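Local coordinates for mbSHANK1 protein (Monosiga brevicollis, PDB 6X23) that binds a GIRK3 peptide through its PDZ domain and, as part of a larger multidomain protein, probably acts as an adaptor for receptors such as ionotropic glutamate receptors, at residues L15-G20 / A55-Q60; L66-V71 / V92-A97. All blocks are in the same frame, centred on the assembly; numbering follows the deposited sequence.

Contact 1. Residues L15-G20 / A55-Q60; sequences LIIMRG and ARAGLQ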
loop_
_atom_site.group_PDB
_atom_site.type_symbol
_atom_site.label_atom_id
_atom_site.label_comp_id
_atom_site.label_asym_id
_atom_site.label_seq_id
_atom_site.Cartn_x
_atom_site.Cartn_y
_atom_site.Cartn_z
ATOM N N LEU A 15 0.212 -2.869 9.264
ATOM C CA LEU A 15 -0.400 -1.553 9.390
ATOM C C LEU A 15 -1.909 -1.706 9.265
ATOM O O LEU A 15 -2.381 -2.564 8.513
ATOM C CB LEU A 15 0.080 -0.604 8.291
ATOM C CG LEU A 15 1.362 0.191 8.312
ATOM C CD1 LEU A 15 2.507 -0.736 8.387
ATOM C CD2 LEU A 15 1.405 0.970 7.004
ATOM N N ILE A 16 -2.659 -0.862 9.985
ATOM C CA ILE A 16 -4.110 -0.773 9.895
ATOM C C ILE A 16 -4.473 0.680 9.677
ATOM O O ILE A 16 -3.993 1.563 10.400
ATOM C CB ILE A 16 -4.829 -1.322 11.141
ATOM C CG1 ILE A 16 -4.453 -2.789 11.365
ATOM C CG2 ILE A 16 -6.325 -1.284 10.930
ATOM C CD1 ILE A 16 -5.074 -3.409 12.591
ATOM N N ILE A 17 -5.294 0.933 8.663
ATOM C CA ILE A 17 -5.600 2.274 8.184
ATOM C C ILE A 17 -7.108 2.410 8.055
ATOM O O ILE A 17 -7.753 1.590 7.381
ATOM C CB ILE A 17 -4.919 2.568 6.835
ATOM C CG1 ILE A 17 -3.515 1.966 6.790
ATOM C CG2 ILE A 17 -4.828 4.052 6.614
ATOM C CD1 ILE A 17 -2.758 2.267 5.497
ATOM N N MET A 18 -7.676 3.425 8.706
ATOM C CA MET A 18 -9.082 3.787 8.589
ATOM C C MET A 18 -9.237 4.621 7.324
ATOM O O MET A 18 -8.366 5.440 7.012
ATOM C CB MET A 18 -9.539 4.608 9.797
ATOM C CG MET A 18 -9.310 3.980 11.182
ATOM S SD MET A 18 -10.279 2.518 11.576
ATOM C CE MET A 18 -9.633 2.018 13.180
ATOM N N ARG A 19 -10.332 4.432 6.598
ATOM C CA ARG A 19 -10.534 5.213 5.383
ATOM C C ARG A 19 -10.912 6.639 5.749
ATOM O O ARG A 19 -11.722 6.858 6.649
ATOM C CB ARG A 19 -11.623 4.597 4.495
ATOM C CG ARG A 19 -11.761 5.320 3.157
ATOM C CD ARG A 19 -12.776 4.668 2.243
ATOM N NE ARG A 19 -12.521 3.247 2.109
ATOM C CZ ARG A 19 -12.025 2.672 1.015
ATOM N NH1 ARG A 19 -11.738 3.419 -0.048
ATOM N NH2 ARG A 19 -11.828 1.349 0.981
ATOM N N GLY A 20 -10.316 7.608 5.062
ATOM C CA GLY A 20 -10.695 8.998 5.211
ATOM C C GLY A 20 -11.857 9.336 4.301
ATOM O O GLY A 20 -12.556 8.461 3.791
ATOM N N ALA A 55 -0.657 8.189 6.160
ATOM C CA ALA A 55 0.435 8.825 6.891
ATOM C C ALA A 55 0.215 8.701 8.382
ATOM O O ALA A 55 1.159 8.413 9.133
ATOM C CB ALA A 55 0.566 10.300 6.509
ATOM N N ARG A 56 -1.033 8.893 8.828
ATOM C CA ARG A 56 -1.344 8.791 10.251
ATOM C C ARG A 56 -1.100 7.384 10.775
ATOM O O ARG A 56 -0.727 7.211 11.938
ATOM C CB ARG A 56 -2.785 9.225 10.531
ATOM C CG ARG A 56 -3.024 9.504 12.014
ATOM C CD ARG A 56 -4.457 9.922 12.373
ATOM N NE ARG A 56 -4.482 11.319 12.823
ATOM C CZ ARG A 56 -4.616 11.711 14.090
ATOM N NH1 ARG A 56 -4.752 10.804 15.051
ATOM N NH2 ARG A 56 -4.609 13.010 14.397
ATOM N N ALA A 57 -1.296 6.365 9.943
ATOM C CA ALA A 57 -1.000 5.016 10.388
ATOM C C ALA A 57 0.445 4.626 10.138
ATOM O O ALA A 57 0.860 3.531 10.531
ATOM C CB ALA A 57 -1.932 4.026 9.712
ATOM N N GLY A 58 1.227 5.488 9.498
ATOM C CA GLY A 58 2.649 5.238 9.368
ATOM C C GLY A 58 3.062 4.559 8.095
ATOM O O GLY A 58 4.164 4.006 8.032
ATOM N N LEU A 59 2.204 4.544 7.091
ATOM C CA LEU A 59 2.643 4.155 5.764
ATOM C C LEU A 59 3.664 5.177 5.284
ATOM O O LEU A 59 3.532 6.368 5.566
ATOM C CB LEU A 59 1.442 4.092 4.811
ATOM C CG LEU A 59 1.783 3.389 3.508
ATOM C CD1 LEU A 59 2.032 1.911 3.792
ATOM C CD2 LEU A 59 0.691 3.567 2.477
ATOM N N GLN A 60 4.709 4.727 4.600
ATOM C CA GLN A 60 5.688 5.679 4.099
ATOM C C GLN A 60 6.022 5.372 2.654
ATOM O O GLN A 60 5.935 4.226 2.204
ATOM C CB GLN A 60 6.987 5.677 4.910
ATOM C CG GLN A 60 6.797 5.517 6.381
ATOM C CD GLN A 60 8.027 5.927 7.166
ATOM O OE1 GLN A 60 8.886 5.114 7.480
ATOM N NE2 GLN A 60 8.113 7.206 7.479
#

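Contact 2. Residues L66-V71 / V92-A97; sequences LELNGV and VAFRIA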
loop_
_atom_site.group_PDB
_atom_site.type_symbol
_atom_site.label_atom_id
_atom_site.label_comp_id
_atom_site.label_asym_id
_atom_site.label_seq_id
_atom_site.Cartn_x
_atom_site.Cartn_y
_atom_site.Cartn_z
ATOM N N LEU A 66 2.908 -6.217 0.622
ATOM C CA LEU A 66 3.031 -7.659 0.688
ATOM C C LEU A 66 1.700 -8.350 0.950
ATOM O O LEU A 66 1.371 -9.334 0.281
ATOM C CB LEU A 66 4.030 -8.034 1.774
ATOM C CG LEU A 66 5.513 -8.161 1.414
ATOM C CD1 LEU A 66 6.009 -7.029 0.537
ATOM C CD2 LEU A 66 6.324 -8.201 2.708
ATOM N N GLU A 67 0.927 -7.886 1.928
ATOM C CA GLU A 67 -0.340 -8.524 2.258
ATOM C C GLU A 67 -1.416 -7.458 2.392
ATOM O O GLU A 67 -1.177 -6.370 2.920
ATOM C CB GLU A 67 -0.287 -9.340 3.563
ATOM C CG GLU A 67 0.768 -10.454 3.637
ATOM C CD GLU A 67 0.692 -11.234 4.948
ATOM O OE1 GLU A 67 -0.127 -10.865 5.826
ATOM O OE2 GLU A 67 1.461 -12.212 5.115
ATOM N N LEU A 68 -2.606 -7.802 1.930
ATOM C CA LEU A 68 -3.797 -6.978 2.025
ATOM C C LEU A 68 -4.828 -7.811 2.763
ATOM O O LEU A 68 -5.216 -8.876 2.278
ATOM C CB LEU A 68 -4.283 -6.602 0.627
ATOM C CG LEU A 68 -5.624 -5.914 0.441
ATOM C CD1 LEU A 68 -5.541 -4.562 1.075
ATOM C CD2 LEU A 68 -5.872 -5.781 -1.034
ATOM N N ASN A 69 -5.242 -7.351 3.938
ATOM C CA ASN A 69 -6.196 -8.077 4.776
ATOM C C ASN A 69 -5.773 -9.538 4.948
ATOM O O ASN A 69 -6.532 -10.479 4.705
ATOM C CB ASN A 69 -7.612 -7.967 4.212
ATOM C CG ASN A 69 -8.205 -6.531 4.341
ATOM O OD1 ASN A 69 -7.772 -5.718 5.170
ATOM N ND2 ASN A 69 -9.221 -6.243 3.530
ATOM N N GLY A 70 -4.527 -9.722 5.336
ATOM C CA GLY A 70 -4.038 -11.063 5.576
ATOM C C GLY A 70 -4.023 -11.965 4.370
ATOM O O GLY A 70 -3.924 -13.182 4.532
ATOM N N VAL A 71 -4.131 -11.415 3.159
ATOM C CA VAL A 71 -3.974 -12.188 1.929
ATOM C C VAL A 71 -2.668 -11.768 1.276
ATOM O O VAL A 71 -2.382 -10.570 1.174
ATOM C CB VAL A 71 -5.160 -11.979 0.969
ATOM C CG1 VAL A 71 -4.967 -12.766 -0.306
ATOM C CG2 VAL A 71 -6.435 -12.391 1.629
ATOM N N VAL A 92 -8.672 -1.030 6.288
ATOM C CA VAL A 92 -7.815 -1.892 5.486
ATOM C C VAL A 92 -6.637 -2.265 6.361
ATOM O O VAL A 92 -6.251 -1.511 7.255
ATOM C CB VAL A 92 -7.330 -1.200 4.182
ATOM C CG1 VAL A 92 -6.252 -0.184 4.479
ATOM C CG2 VAL A 92 -6.826 -2.184 3.180
ATOM N N ALA A 93 -6.063 -3.429 6.103
ATOM C CA ALA A 93 -4.825 -3.845 6.742
ATOM C C ALA A 93 -3.816 -4.225 5.672
ATOM O O ALA A 93 -4.147 -4.909 4.694
ATOM C CB ALA A 93 -5.035 -5.021 7.690
ATOM N N PHE A 94 -2.588 -3.749 5.870
ATOM C CA PHE A 94 -1.451 -3.985 4.996
ATOM C C PHE A 94 -0.357 -4.642 5.814
ATOM O O PHE A 94 -0.147 -4.286 6.980
ATOM C CB PHE A 94 -0.903 -2.674 4.404
ATOM C CG PHE A 94 -1.838 -1.995 3.437
ATOM C CD1 PHE A 94 -2.538 -2.726 2.497
ATOM C CD2 PHE A 94 -2.035 -0.624 3.485
ATOM C CE1 PHE A 94 -3.399 -2.103 1.605
ATOM C CE2 PHE A 94 -2.916 -0.001 2.608
ATOM C CZ PHE A 94 -3.595 -0.751 1.670
ATOM N N ARG A 95 0.330 -5.599 5.204
ATOM C CA ARG A 95 1.687 -5.953 5.588
ATOM C C ARG A 95 2.616 -5.496 4.473
ATOM O O ARG A 95 2.350 -5.761 3.301
ATOM C CB ARG A 95 1.821 -7.454 5.817
ATOM C CG ARG A 95 3.192 -7.905 6.279
ATOM C CD ARG A 95 3.162 -9.368 6.565
ATOM N NE ARG A 95 4.356 -9.769 7.291
ATOM C CZ ARG A 95 4.587 -11.023 7.667
ATOM N NH1 ARG A 95 3.703 -11.969 7.364
ATOM N NH2 ARG A 95 5.699 -11.336 8.331
ATOM N N ILE A 96 3.692 -4.808 4.827
ATOM C CA ILE A 96 4.577 -4.195 3.846
ATOM C C ILE A 96 6.029 -4.494 4.183
ATOM O O ILE A 96 6.367 -4.875 5.302
ATOM C CB ILE A 96 4.375 -2.676 3.759
ATOM C CG1 ILE A 96 4.556 -2.040 5.152
ATOM C CG2 ILE A 96 3.040 -2.383 3.092
ATOM C CD1 ILE A 96 5.948 -1.407 5.390
ATOM N N ALA A 97 6.887 -4.256 3.193
ATOM C CA ALA A 97 8.334 -4.388 3.328
ATOM C C ALA A 97 8.971 -3.016 3.157
ATOM O O ALA A 97 8.630 -2.284 2.227
ATOM C CB ALA A 97 8.892 -5.386 2.307
#

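Contact 1. Residues L15-G20 / A55-Q60
Strand residues Leu15, Ile16 and Ile17 pack against the C-terminal end of helix 53-57, Ile17 and Ala57 having the nearest CA atoms across the contact, 5.8 Å apart. In this PDZ domain the short helix ends in a Schellman motif: Gly58 takes up a positive phi of 95°, and its N donates to Ala55 O at 2.9 Å. At those backbone angles a CB would collide with the carbonyl O of Ala57, which accounts for the glycine. No hydrogen bond links the two segments, so the contact rests on apolar packing. The Ala57 methyl is directed toward the strand, where CB lies 3.3 Å from Ile16 O and 3.9 Å from Ile17 CG1. The Ile17 side chain reaches this methyl through its longer branch, CG1 standing beside the backbone N (chi1 -39°), and it also touches Gln53 and Ala54 of the helix as well as Phe24. After Gly58, the buried Leu59 packs its side chain on Val45 and Val48 of strand 44-48. The side chains of Leu15 and Leu59 cross at about a right angle. Their meeting is tight, Leu15 CD2 pressing on Leu59 CD1 at 3.4 Å and also lying 3.6 Å from Leu59 CA.

Contact 2. Residues L66-V71 / V92-A97
Leu66 and Glu67 both donate their backbone N-H to one acceptor, Arg95 O, forming a classic beta bulge where antiparallel strands 64-68 and 91-99 pair in the PDZ sheet. The Leu66 N to Arg95 O bond (2.8 Å) lies in the carbonyl plane, whereas that from Glu67 N (2.9 Å) is tilted from it. Arg95 N returns a bond to Glu67 O. Glu67 and Arg95 side chains extend side by side on the same face, carboxylate and guanidinium planes 83° apart; Arg95 NH1 reaches Glu67 OE2 at 3.2 Å from above the carboxylate plane in a salt bridge. Were Glu67 replaced by an alanine, the Arg95 guanidinium would probably lose its carboxylate mate and the arginine's CD methylene a neighbour. The type I' turn is closed by Leu68 N to Val71 O and Val71 N to Leu68 O bonds. Within it, Asn69 N donates almost straight to Ala93 O (2.8 Å, 174° at the hydrogen). The Asn69 side chain, CG beside the backbone N (chi1 -70°), accepts from Ala93 N through OD1, while ND2 bonds Ser88 OG, so both ends of the amide are used. On the other face, Leu68 CD1 lies 3.4 Å from Val92 CG2 and 3.3 Å from Phe94 CE1.

Along the chain contact 1 comes entirely before contact 2, helix 53-57 being followed directly by strand 64-68, and their centres lie 12 Å apart. Strand 91-99 joins them: it sits between strands 10-18 and 64-68 in the antiparallel sheet, and probable backbone hydrogen bonds run from Leu15 N to Phe94 O and from Ile17 N to Val92 O. Phe94 touches both Ile17 of strand 10-18, CD2 lying 3.6 Å from Ile17 CD1, and Ile85 of helix 78-87. Contact 1 thus fixes the short helix to one edge of the sheet and contact 2 pairs its two inner strands, building the compact scaffold of a domain whose peptide groove, as in other PDZ domains, probably lies between strand 26-29 and helix 78-87.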